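Alpha-1,3-glucanase (PDB 5ZRU) hydrolyses alpha-1,3-glucan, this chain being the catalytic unit of a longer family 87 glycoside hydrolase that probably also binds carbohydrate through other domains. Local coordinates at residues S15-R20 with E172-P177; W66-G71 with D152-Q157; N399-N404 with N423-T428; T490-I495 with N516-N521. All blocks are in the same frame, centred on the assembly; numbering follows the deposited sequence.

Contact 1 (S15-R20 with E172-P177); sequences SMPYTR and EIEAVP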
# COMPACT_ATOMS: atom_id res chain seq x y z
N SER A 15 8.00 -9.72 7.34
CA SER A 15 9.36 -10.23 7.32
C SER A 15 9.77 -10.38 5.86
O SER A 15 9.24 -11.23 5.14
CB SER A 15 9.48 -11.57 8.06
OG SER A 15 10.82 -12.02 8.01
N MET A 16 10.69 -9.52 5.42
CA MET A 16 11.09 -9.42 4.03
C MET A 16 12.58 -9.65 3.90
O MET A 16 13.33 -9.46 4.86
CB MET A 16 10.71 -8.03 3.47
CG MET A 16 9.22 -7.85 3.30
SD MET A 16 8.71 -8.74 1.82
CE MET A 16 6.94 -8.75 2.02
N PRO A 17 13.06 -10.08 2.72
CA PRO A 17 14.48 -10.38 2.58
C PRO A 17 15.36 -9.16 2.39
O PRO A 17 16.59 -9.32 2.36
CB PRO A 17 14.53 -11.29 1.34
CG PRO A 17 13.34 -10.93 0.57
CD PRO A 17 12.27 -10.55 1.56
N TYR A 18 14.79 -7.97 2.24
CA TYR A 18 15.60 -6.78 2.06
C TYR A 18 15.90 -6.11 3.40
O TYR A 18 15.21 -6.31 4.40
CB TYR A 18 14.92 -5.78 1.11
CG TYR A 18 13.46 -5.47 1.40
CD1 TYR A 18 13.09 -4.63 2.44
CD2 TYR A 18 12.45 -6.01 0.61
CE1 TYR A 18 11.75 -4.34 2.70
CE2 TYR A 18 11.11 -5.71 0.84
CZ TYR A 18 10.76 -4.89 1.89
OH TYR A 18 9.43 -4.61 2.12
N THR A 19 16.97 -5.32 3.42
CA THR A 19 17.23 -4.39 4.50
C THR A 19 17.23 -2.99 3.91
O THR A 19 17.46 -2.80 2.71
CB THR A 19 18.57 -4.66 5.21
OG1 THR A 19 19.64 -4.54 4.27
CG2 THR A 19 18.56 -6.05 5.84
N ARG A 20 16.98 -2.01 4.77
CA ARG A 20 16.84 -0.65 4.29
C ARG A 20 18.10 0.17 4.52
O ARG A 20 18.70 0.12 5.60
CB ARG A 20 15.66 0.08 4.94
CG ARG A 20 15.61 1.49 4.40
CD ARG A 20 14.37 2.19 4.72
NE ARG A 20 13.21 1.46 4.26
CZ ARG A 20 11.98 1.89 4.48
NH1 ARG A 20 11.83 3.04 5.12
NH2 ARG A 20 10.93 1.20 4.06
N GLU A 172 16.44 -0.31 -0.72
CA GLU A 172 16.26 -1.60 -0.07
C GLU A 172 17.00 -2.64 -0.89
O GLU A 172 16.89 -2.67 -2.12
CB GLU A 172 14.77 -1.95 0.08
CG GLU A 172 14.13 -1.15 1.21
CD GLU A 172 12.61 -1.27 1.29
OE1 GLU A 172 11.98 -1.71 0.31
OE2 GLU A 172 12.05 -0.93 2.35
N ILE A 173 17.82 -3.46 -0.23
CA ILE A 173 18.79 -4.31 -0.91
C ILE A 173 18.62 -5.73 -0.41
O ILE A 173 18.52 -5.96 0.80
CB ILE A 173 20.23 -3.81 -0.69
CG1 ILE A 173 20.38 -2.38 -1.22
CG2 ILE A 173 21.23 -4.71 -1.39
CD1 ILE A 173 21.77 -1.77 -1.01
N GLU A 174 18.57 -6.69 -1.34
CA GLU A 174 18.30 -8.07 -0.98
C GLU A 174 19.03 -9.00 -1.93
O GLU A 174 19.32 -8.64 -3.08
CB GLU A 174 16.79 -8.37 -1.02
CG GLU A 174 16.19 -8.26 -2.40
CD GLU A 174 14.68 -8.17 -2.35
OE1 GLU A 174 14.16 -7.04 -2.18
OE2 GLU A 174 14.02 -9.22 -2.47
N ALA A 175 19.32 -10.21 -1.46
CA ALA A 175 19.86 -11.24 -2.33
C ALA A 175 18.73 -11.81 -3.17
O ALA A 175 17.63 -12.07 -2.67
CB ALA A 175 20.53 -12.35 -1.51
N VAL A 176 18.98 -11.99 -4.46
CA VAL A 176 17.97 -12.45 -5.40
C VAL A 176 18.17 -13.94 -5.63
O VAL A 176 19.25 -14.33 -6.11
CB VAL A 176 18.03 -11.68 -6.72
CG1 VAL A 176 17.11 -12.33 -7.74
CG2 VAL A 176 17.67 -10.22 -6.51
N PRO A 177 17.19 -14.79 -5.34
CA PRO A 177 17.33 -16.21 -5.68
C PRO A 177 17.24 -16.39 -7.19
O PRO A 177 16.67 -15.58 -7.92
CB PRO A 177 16.15 -16.87 -4.96
CG PRO A 177 15.14 -15.79 -4.81
CD PRO A 177 15.88 -14.48 -4.73
O HOH W 1 18.46 -10.75 1.29
O HOH W 2 20.67 -6.49 2.54
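Thr19 and Ile173 form an antiparallel hydrogen-bonded pair in the larger sheet of the D1 region, consistent with a galactose-binding-like beta-sandwich. Thr19 N reaches Ile173 O at 3.1 Å, and Ile173 N returns to Thr19 O at 3.0 Å. The tight part lies on the face carrying Arg20 and Glu172. There the Glu172 carboxylate stacks on the Tyr18 ring with the two planes 19° apart; OE1 sits over the rim rather than the centre of one face, and Met16 CB covers the opposite one. A chi1 of 49° tucks Tyr18 CG between its own N and carbonyl carbon, bringing the ring against Glu172. Glu174, salt-bridged to Arg345, sets OE1 at the edge of the same ring, 3.4 Å from Tyr18 CD2. Arg20 grips a single oxygen with two nitrogens: NH2 to Glu172 OE2 is 3.0 Å and NE to the same OE2 is 3.3 Å, both from the anti side. Arg371 also bridges to that oxygen, so two arginines probably compensate its charge; Arg20 itself is shared with Asp22 and Glu402.

The other side is looser and wet. Pro17 is exposed. One water joins Thr19 OG1 to Ile173 O, while Glu72 also bonds that hydroxyl. A second water donates to Pro17 O at 2.6 Å and accepts from Ala175 N at 2.9 Å.

Contact 2 (W66-G71 with D152-Q157); sequences WTIRPG and DTIRIQ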
# COMPACT_ATOMS: atom_id res chain seq x y z
N TRP A 66 25.82 4.87 0.11
CA TRP A 66 25.71 4.00 1.27
C TRP A 66 26.82 2.96 1.26
O TRP A 66 27.29 2.56 0.19
CB TRP A 66 24.36 3.27 1.30
CG TRP A 66 23.17 4.14 1.57
CD1 TRP A 66 22.61 4.39 2.78
CD2 TRP A 66 22.38 4.82 0.61
NE1 TRP A 66 21.52 5.21 2.64
CE2 TRP A 66 21.35 5.48 1.31
CE3 TRP A 66 22.43 4.96 -0.78
CZ2 TRP A 66 20.39 6.27 0.68
CZ3 TRP A 66 21.49 5.75 -1.41
CH2 TRP A 66 20.48 6.39 -0.68
N THR A 67 27.21 2.51 2.44
CA THR A 67 28.14 1.39 2.58
C THR A 67 27.39 0.18 3.12
O THR A 67 26.73 0.27 4.16
CB THR A 67 29.30 1.74 3.52
OG1 THR A 67 29.96 2.91 3.03
CG2 THR A 67 30.31 0.60 3.56
N ILE A 68 27.49 -0.94 2.41
CA ILE A 68 26.77 -2.15 2.80
C ILE A 68 27.25 -2.60 4.17
O ILE A 68 28.45 -2.67 4.44
CB ILE A 68 26.97 -3.24 1.74
CG1 ILE A 68 26.55 -2.72 0.37
CG2 ILE A 68 26.20 -4.49 2.12
CD1 ILE A 68 25.07 -2.30 0.31
N ARG A 69 26.30 -2.93 5.04
CA ARG A 69 26.59 -3.32 6.42
C ARG A 69 27.06 -4.77 6.50
O ARG A 69 26.81 -5.57 5.60
CB ARG A 69 25.34 -3.16 7.28
CG ARG A 69 24.74 -1.77 7.32
CD ARG A 69 23.43 -1.83 8.09
NE ARG A 69 22.70 -0.57 7.98
CZ ARG A 69 21.58 -0.42 7.29
NH1 ARG A 69 21.02 -1.45 6.67
NH2 ARG A 69 21.01 0.78 7.25
N PRO A 70 27.74 -5.14 7.59
CA PRO A 70 28.07 -6.55 7.83
C PRO A 70 26.82 -7.43 7.76
O PRO A 70 25.76 -7.07 8.26
CB PRO A 70 28.66 -6.55 9.24
CG PRO A 70 29.22 -5.17 9.42
CD PRO A 70 28.30 -4.25 8.63
N GLY A 71 26.97 -8.59 7.12
CA GLY A 71 25.88 -9.53 7.00
C GLY A 71 24.77 -9.13 6.05
O GLY A 71 23.77 -9.84 5.98
N ASP A 152 31.06 -2.74 0.43
CA ASP A 152 30.84 -2.08 -0.84
C ASP A 152 30.15 -0.74 -0.61
O ASP A 152 29.37 -0.58 0.32
CB ASP A 152 29.97 -2.93 -1.77
CG ASP A 152 30.73 -4.08 -2.41
OD1 ASP A 152 31.99 -4.10 -2.36
OD2 ASP A 152 30.06 -4.97 -2.97
N THR A 153 30.44 0.22 -1.48
CA THR A 153 29.70 1.47 -1.48
C THR A 153 28.84 1.51 -2.73
O THR A 153 29.33 1.24 -3.83
CB THR A 153 30.63 2.68 -1.44
OG1 THR A 153 31.49 2.66 -2.59
CG2 THR A 153 31.47 2.65 -0.17
N ILE A 154 27.56 1.81 -2.57
CA ILE A 154 26.67 2.01 -3.70
C ILE A 154 26.25 3.47 -3.69
O ILE A 154 25.82 4.01 -2.65
CB ILE A 154 25.46 1.05 -3.67
CG1 ILE A 154 24.50 1.36 -4.83
CG2 ILE A 154 24.80 1.08 -2.29
CD1 ILE A 154 23.44 0.26 -5.10
N ARG A 155 26.47 4.14 -4.81
CA ARG A 155 26.23 5.57 -4.94
C ARG A 155 25.14 5.78 -5.98
O ARG A 155 25.19 5.17 -7.06
CB ARG A 155 27.50 6.32 -5.35
CG ARG A 155 27.25 7.78 -5.71
CD ARG A 155 28.50 8.48 -6.21
NE ARG A 155 29.55 8.51 -5.21
CZ ARG A 155 30.57 9.37 -5.22
NH1 ARG A 155 30.67 10.27 -6.19
NH2 ARG A 155 31.48 9.33 -4.27
N ILE A 156 24.17 6.62 -5.65
CA ILE A 156 23.16 7.10 -6.59
C ILE A 156 23.53 8.53 -6.94
O ILE A 156 23.60 9.39 -6.05
CB ILE A 156 21.75 7.04 -5.99
CG1 ILE A 156 21.44 5.64 -5.41
CG2 ILE A 156 20.72 7.45 -7.03
CD1 ILE A 156 21.59 4.49 -6.39
N GLN A 157 23.76 8.81 -8.21
CA GLN A 157 24.30 10.11 -8.60
C GLN A 157 23.56 10.68 -9.80
O GLN A 157 23.26 9.97 -10.76
CB GLN A 157 25.81 9.98 -8.90
CG GLN A 157 26.46 11.28 -9.38
CD GLN A 157 27.98 11.20 -9.38
OE1 GLN A 157 28.59 10.69 -8.44
NE2 GLN A 157 28.60 11.70 -10.45
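Trp66 pairs with Ile154 through two backbone bonds, Trp66 N to Ile154 O and Ile154 N to Trp66 O, both 2.9 Å, and the indole then leans along the partner strand. From CB outward, CB itself rests 4.2 Å from Ile154 CG2. With chi1 at -70°, CG lies beside the backbone N, and the six-membered ring is carried toward Ile156. CE3 passes the carbonyl, 4.0 Å from Ile154 O, and CZ3 meets Ile156 CG1 at 4.0 Å; Ile154 O and Ile156 CG1 both lie at the edge of the indole, near its plane. On the five-membered ring NE1 is used up by the backbone oxygen of Asp22, a calcium ligand.

Just past the strand ends Ile68 N donates to Asp152 O at 2.8 Å. Ile68 CG1 lies against Asp152 CB, and its CD1 approaches Ile154 CG2 at 4.3 Å. Thr67 and Thr153 stand side by side on the reverse face, OG1 of Thr67 touching CG2 of Thr153 at 3.5 Å. Trp66, Ile68 and Ile156 face Val168, Leu171 and Ile173 of strand 166-174: two antiparallel sheets packed through an apolar layer, as in the beta-sandwich of galactose-binding-like domains.

Contact 3 (N399-N404 with N423-T428); sequences NTIENN and NLIVDT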
# COMPACT_ATOMS: atom_id res chain seq x y z
N ASN A 399 1.80 -7.17 8.58
CA ASN A 399 2.11 -6.34 7.42
C ASN A 399 2.87 -5.09 7.85
O ASN A 399 2.72 -4.62 8.98
CB ASN A 399 0.84 -5.93 6.68
CG ASN A 399 0.04 -7.12 6.22
OD1 ASN A 399 0.52 -7.91 5.40
ND2 ASN A 399 -1.17 -7.28 6.76
N THR A 400 3.69 -4.58 6.94
CA THR A 400 4.35 -3.29 7.11
C THR A 400 3.73 -2.32 6.11
O THR A 400 3.85 -2.52 4.89
CB THR A 400 5.86 -3.40 6.91
OG1 THR A 400 6.40 -4.26 7.92
CG2 THR A 400 6.50 -2.03 7.04
N ILE A 401 3.07 -1.29 6.62
CA ILE A 401 2.22 -0.41 5.84
C ILE A 401 2.80 0.99 5.97
O ILE A 401 2.68 1.61 7.03
CB ILE A 401 0.76 -0.48 6.31
CG1 ILE A 401 0.31 -1.95 6.28
CG2 ILE A 401 -0.14 0.42 5.44
CD1 ILE A 401 -1.01 -2.20 6.94
N GLU A 402 3.41 1.48 4.90
CA GLU A 402 4.23 2.68 4.94
C GLU A 402 3.79 3.68 3.88
O GLU A 402 3.37 3.30 2.79
CB GLU A 402 5.71 2.34 4.71
CG GLU A 402 6.35 1.46 5.79
CD GLU A 402 7.61 0.77 5.30
OE1 GLU A 402 7.60 0.24 4.17
OE2 GLU A 402 8.62 0.77 6.04
N ASN A 403 3.92 4.97 4.21
CA ASN A 403 3.85 6.08 3.25
C ASN A 403 2.49 6.20 2.56
O ASN A 403 2.41 6.72 1.44
CB ASN A 403 4.96 5.98 2.19
CG ASN A 403 6.34 5.96 2.81
OD1 ASN A 403 7.05 4.96 2.72
ND2 ASN A 403 6.74 7.07 3.43
N ASN A 404 1.42 5.72 3.20
CA ASN A 404 0.08 5.98 2.70
C ASN A 404 -0.10 7.49 2.52
O ASN A 404 0.30 8.27 3.38
CB ASN A 404 -0.96 5.46 3.69
CG ASN A 404 -2.01 4.62 3.04
OD1 ASN A 404 -1.77 3.46 2.75
ND2 ASN A 404 -3.18 5.20 2.79
N ASN A 423 0.86 -5.57 13.07
CA ASN A 423 1.21 -4.71 11.95
C ASN A 423 2.15 -3.60 12.40
O ASN A 423 2.25 -3.26 13.58
CB ASN A 423 -0.06 -4.11 11.33
CG ASN A 423 -0.95 -5.17 10.72
OD1 ASN A 423 -0.52 -5.93 9.85
ND2 ASN A 423 -2.19 -5.23 11.19
N LEU A 424 2.85 -3.04 11.42
CA LEU A 424 3.70 -1.87 11.59
C LEU A 424 3.24 -0.84 10.58
O LEU A 424 3.24 -1.12 9.37
CB LEU A 424 5.18 -2.24 11.39
CG LEU A 424 6.26 -1.15 11.37
CD1 LEU A 424 6.30 -0.39 12.69
CD2 LEU A 424 7.63 -1.77 11.05
N ILE A 425 2.81 0.32 11.05
CA ILE A 425 2.18 1.32 10.20
C ILE A 425 2.91 2.63 10.42
O ILE A 425 2.89 3.17 11.54
CB ILE A 425 0.68 1.47 10.50
CG1 ILE A 425 -0.01 0.09 10.50
CG2 ILE A 425 0.02 2.36 9.44
CD1 ILE A 425 -1.47 0.12 10.97
N VAL A 426 3.56 3.15 9.37
CA VAL A 426 4.54 4.22 9.51
C VAL A 426 4.31 5.30 8.45
O VAL A 426 4.10 4.98 7.27
CB VAL A 426 5.98 3.68 9.40
CG1 VAL A 426 7.01 4.78 9.70
CG2 VAL A 426 6.18 2.50 10.33
N ASP A 427 4.37 6.57 8.87
CA ASP A 427 4.50 7.71 7.96
C ASP A 427 3.29 7.92 7.05
O ASP A 427 3.43 8.13 5.84
CB ASP A 427 5.78 7.57 7.11
CG ASP A 427 7.04 7.77 7.91
OD1 ASP A 427 6.97 8.44 8.96
OD2 ASP A 427 8.10 7.27 7.48
N THR A 428 2.08 7.89 7.62
CA THR A 428 0.92 8.22 6.80
C THR A 428 0.89 9.72 6.52
O THR A 428 1.41 10.53 7.29
CB THR A 428 -0.39 7.78 7.47
OG1 THR A 428 -0.60 8.53 8.67
CG2 THR A 428 -0.37 6.30 7.79
O HOH W 3 4.81 9.26 3.44
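Asn399 and Asn423 lie side by side with their amides pointing the same way and their planes just 9° apart, one rung of an asparagine ladder in the parallel beta-helix. Both have chi1 near -60°, which sets the amide beside its own backbone N; from there Asn423 OD1 accepts Asn399 N at 2.9 Å, with the donor in the carbonyl plane. The rung before repeats the pattern, Asn399 OD1 taking Ser368 N, while ND2 of Asn423 donates to Phe396 O and ND2 of Asn399 to Val365 O.

The strands run in register, so each side chain lies beside its counterpart, and at two levels these are identical. Ile401 and Ile425 stack in the interior, CB of Ile401 4.3 Å from CG2 of Ile425. On the opposite face Thr400 points alongside Leu424, its CG2 4.2 Å from Leu424 CD2, and Glu402 CG lies 4.3 Å from Val426 CB, while its carboxylate goes to Arg371 and Arg20. Asn403 and Asp427, both at positive phi, turn the chain.

The buried asparagines thus extend backbone pairing beyond the strands: their amides bond to main chain of successive coils, which fixes their rotation and satisfies polar atoms away from solvent.

Contact 4 (T490-I495 with N516-N521); sequences TNIDII and NNININ
Ile492 and Ile518 point the same way into the interior of the beta-helix, and the tip of Ile518 lies against the CB and CG1 of Ile492: CD1 is 3.7 Å from Ile492 CG1 and 3.8 Å from Ile492 CB. The next bump is Ile494. Its chain beyond CG1 is extended, chi2 -179°, and carries CD1 into the notch between two residues of the adjacent strand, 4.1 Å from Ile518 CG2 and 4.3 Å from Ile520 CG1. The isoleucines of successive coils thus pack methyl against methyl and methylene.

The face bearing Asp493 and Asn519 is polar instead. Asn519 ND2 donates to Asp493 OD1 at 3.0 Å, meeting the carboxylate on its syn side but well out of its plane, while the donor's own amide keeps the bond in plane. The second carboxylate oxygen of Asp493 goes to Arg12. At the corner, Asn491 and Asn517 both adopt positive phi, and their side chains lie side by side, pointing the same way, amide planes 32° apart, with Asn491 OD1 resting 3.3 Å from Asn517 CB; a water donates to that OD1 and to Asn517 O. Thr490 CG2 lies alongside the Asn517 amide, and another water spans Thr490 OG1 and Asn516 ND2.

The pair sits toward the C-terminal end of the stack of parallel strands. Strand 451-459 flanks it on the side of Ile492, strand 550-561 takes over the asparagine bonds through Asn554, Asn555, Thr557 and Asn559, and Ile502 of strand 502-505 packs against Ile494 and Ile520 from across the interior.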
# COMPACT_ATOMS: atom_id res chain seq x y z
N THR A 490 -5.77 -3.70 21.48
CA THR A 490 -4.95 -4.23 22.55
C THR A 490 -3.48 -4.24 22.14
O THR A 490 -3.15 -4.70 21.05
CB THR A 490 -5.41 -5.65 22.93
OG1 THR A 490 -6.80 -5.60 23.28
CG2 THR A 490 -4.61 -6.16 24.13
N ASN A 491 -2.60 -3.76 23.02
CA ASN A 491 -1.16 -3.76 22.77
C ASN A 491 -0.83 -2.93 21.52
O ASN A 491 -0.33 -3.44 20.51
CB ASN A 491 -0.64 -5.19 22.63
CG ASN A 491 -0.55 -5.91 23.96
OD1 ASN A 491 -0.10 -5.34 24.96
ND2 ASN A 491 -0.96 -7.18 23.98
N ILE A 492 -1.14 -1.64 21.59
CA ILE A 492 -0.88 -0.73 20.48
C ILE A 492 0.12 0.31 20.97
O ILE A 492 -0.10 0.95 22.00
CB ILE A 492 -2.15 -0.02 19.98
CG1 ILE A 492 -3.32 -1.00 19.81
CG2 ILE A 492 -1.85 0.78 18.69
CD1 ILE A 492 -3.18 -1.97 18.66
N ASP A 493 1.20 0.51 20.20
CA ASP A 493 2.16 1.57 20.47
C ASP A 493 1.97 2.64 19.42
O ASP A 493 2.05 2.35 18.22
CB ASP A 493 3.59 1.03 20.46
CG ASP A 493 3.84 0.05 21.58
OD1 ASP A 493 4.06 0.50 22.72
OD2 ASP A 493 3.77 -1.17 21.33
N ILE A 494 1.71 3.87 19.86
CA ILE A 494 1.42 4.99 18.97
C ILE A 494 2.47 6.06 19.23
O ILE A 494 2.45 6.73 20.28
CB ILE A 494 0.00 5.55 19.18
CG1 ILE A 494 -1.01 4.41 19.41
CG2 ILE A 494 -0.41 6.38 17.98
CD1 ILE A 494 -2.47 4.88 19.62
N ILE A 495 3.37 6.25 18.27
CA ILE A 495 4.60 7.02 18.47
C ILE A 495 4.62 8.24 17.57
O ILE A 495 4.42 8.13 16.35
CB ILE A 495 5.84 6.14 18.21
CG1 ILE A 495 5.82 4.94 19.17
CG2 ILE A 495 7.12 6.95 18.31
CD1 ILE A 495 6.64 3.78 18.68
N ASN A 516 -7.00 -1.59 25.42
CA ASN A 516 -6.19 -2.17 26.48
C ASN A 516 -4.71 -2.10 26.14
O ASN A 516 -4.32 -2.35 24.99
CB ASN A 516 -6.61 -3.64 26.73
CG ASN A 516 -8.04 -3.76 27.24
OD1 ASN A 516 -8.57 -2.87 27.89
ND2 ASN A 516 -8.68 -4.87 26.92
N ASN A 517 -3.88 -1.75 27.13
CA ASN A 517 -2.42 -1.77 26.97
C ASN A 517 -1.98 -0.88 25.81
O ASN A 517 -1.28 -1.32 24.90
CB ASN A 517 -1.89 -3.20 26.79
CG ASN A 517 -2.49 -4.20 27.77
OD1 ASN A 517 -2.78 -3.87 28.92
ND2 ASN A 517 -2.66 -5.44 27.32
N ILE A 518 -2.41 0.38 25.83
CA ILE A 518 -2.05 1.37 24.82
C ILE A 518 -0.90 2.21 25.34
O ILE A 518 -0.96 2.70 26.48
CB ILE A 518 -3.25 2.26 24.46
CG1 ILE A 518 -4.51 1.42 24.18
CG2 ILE A 518 -2.90 3.20 23.29
CD1 ILE A 518 -4.40 0.42 23.05
N ASN A 519 0.13 2.41 24.52
CA ASN A 519 1.23 3.32 24.85
C ASN A 519 1.26 4.45 23.83
O ASN A 519 1.46 4.21 22.64
CB ASN A 519 2.58 2.59 24.86
CG ASN A 519 2.64 1.51 25.91
OD1 ASN A 519 2.29 1.73 27.07
ND2 ASN A 519 3.08 0.32 25.51
N ILE A 520 1.08 5.68 24.31
CA ILE A 520 1.05 6.86 23.46
C ILE A 520 2.26 7.70 23.81
O ILE A 520 2.34 8.29 24.90
CB ILE A 520 -0.25 7.66 23.64
CG1 ILE A 520 -1.44 6.75 23.34
CG2 ILE A 520 -0.23 8.89 22.73
CD1 ILE A 520 -2.85 7.37 23.62
N ASN A 521 3.21 7.78 22.89
CA ASN A 521 4.47 8.46 23.13
C ASN A 521 4.63 9.53 22.07
O ASN A 521 5.09 9.25 20.96
CB ASN A 521 5.63 7.46 23.11
CG ASN A 521 6.96 8.12 23.42
OD1 ASN A 521 7.01 9.27 23.86
ND2 ASN A 521 8.05 7.39 23.18
O HOH W 4 -7.52 -6.96 25.70
O HOH W 5 1.41 -3.10 25.29

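In the fold
From the N terminus, residues 15-20 open contact 1, which closes only when the chain returns at 172-177; contact 2 opens and shuts within that long excursion. Together they draw in both sheets of the sandwich, and they touch each other, Arg69 bonding to the backbone of Arg20 and Ile68 packing on Ile173. The chain then enters the beta-helix, where contacts 3 and 4 follow in series, each closing a single short coil between parallel strands; their centres lie about 16 Å apart along the stack. None of the loops cross. Sandwich and beta-helix are joined at several points, among them the Arg20-Glu402 salt bridge between contacts 1 and 3. Contact 4 touches none of the others.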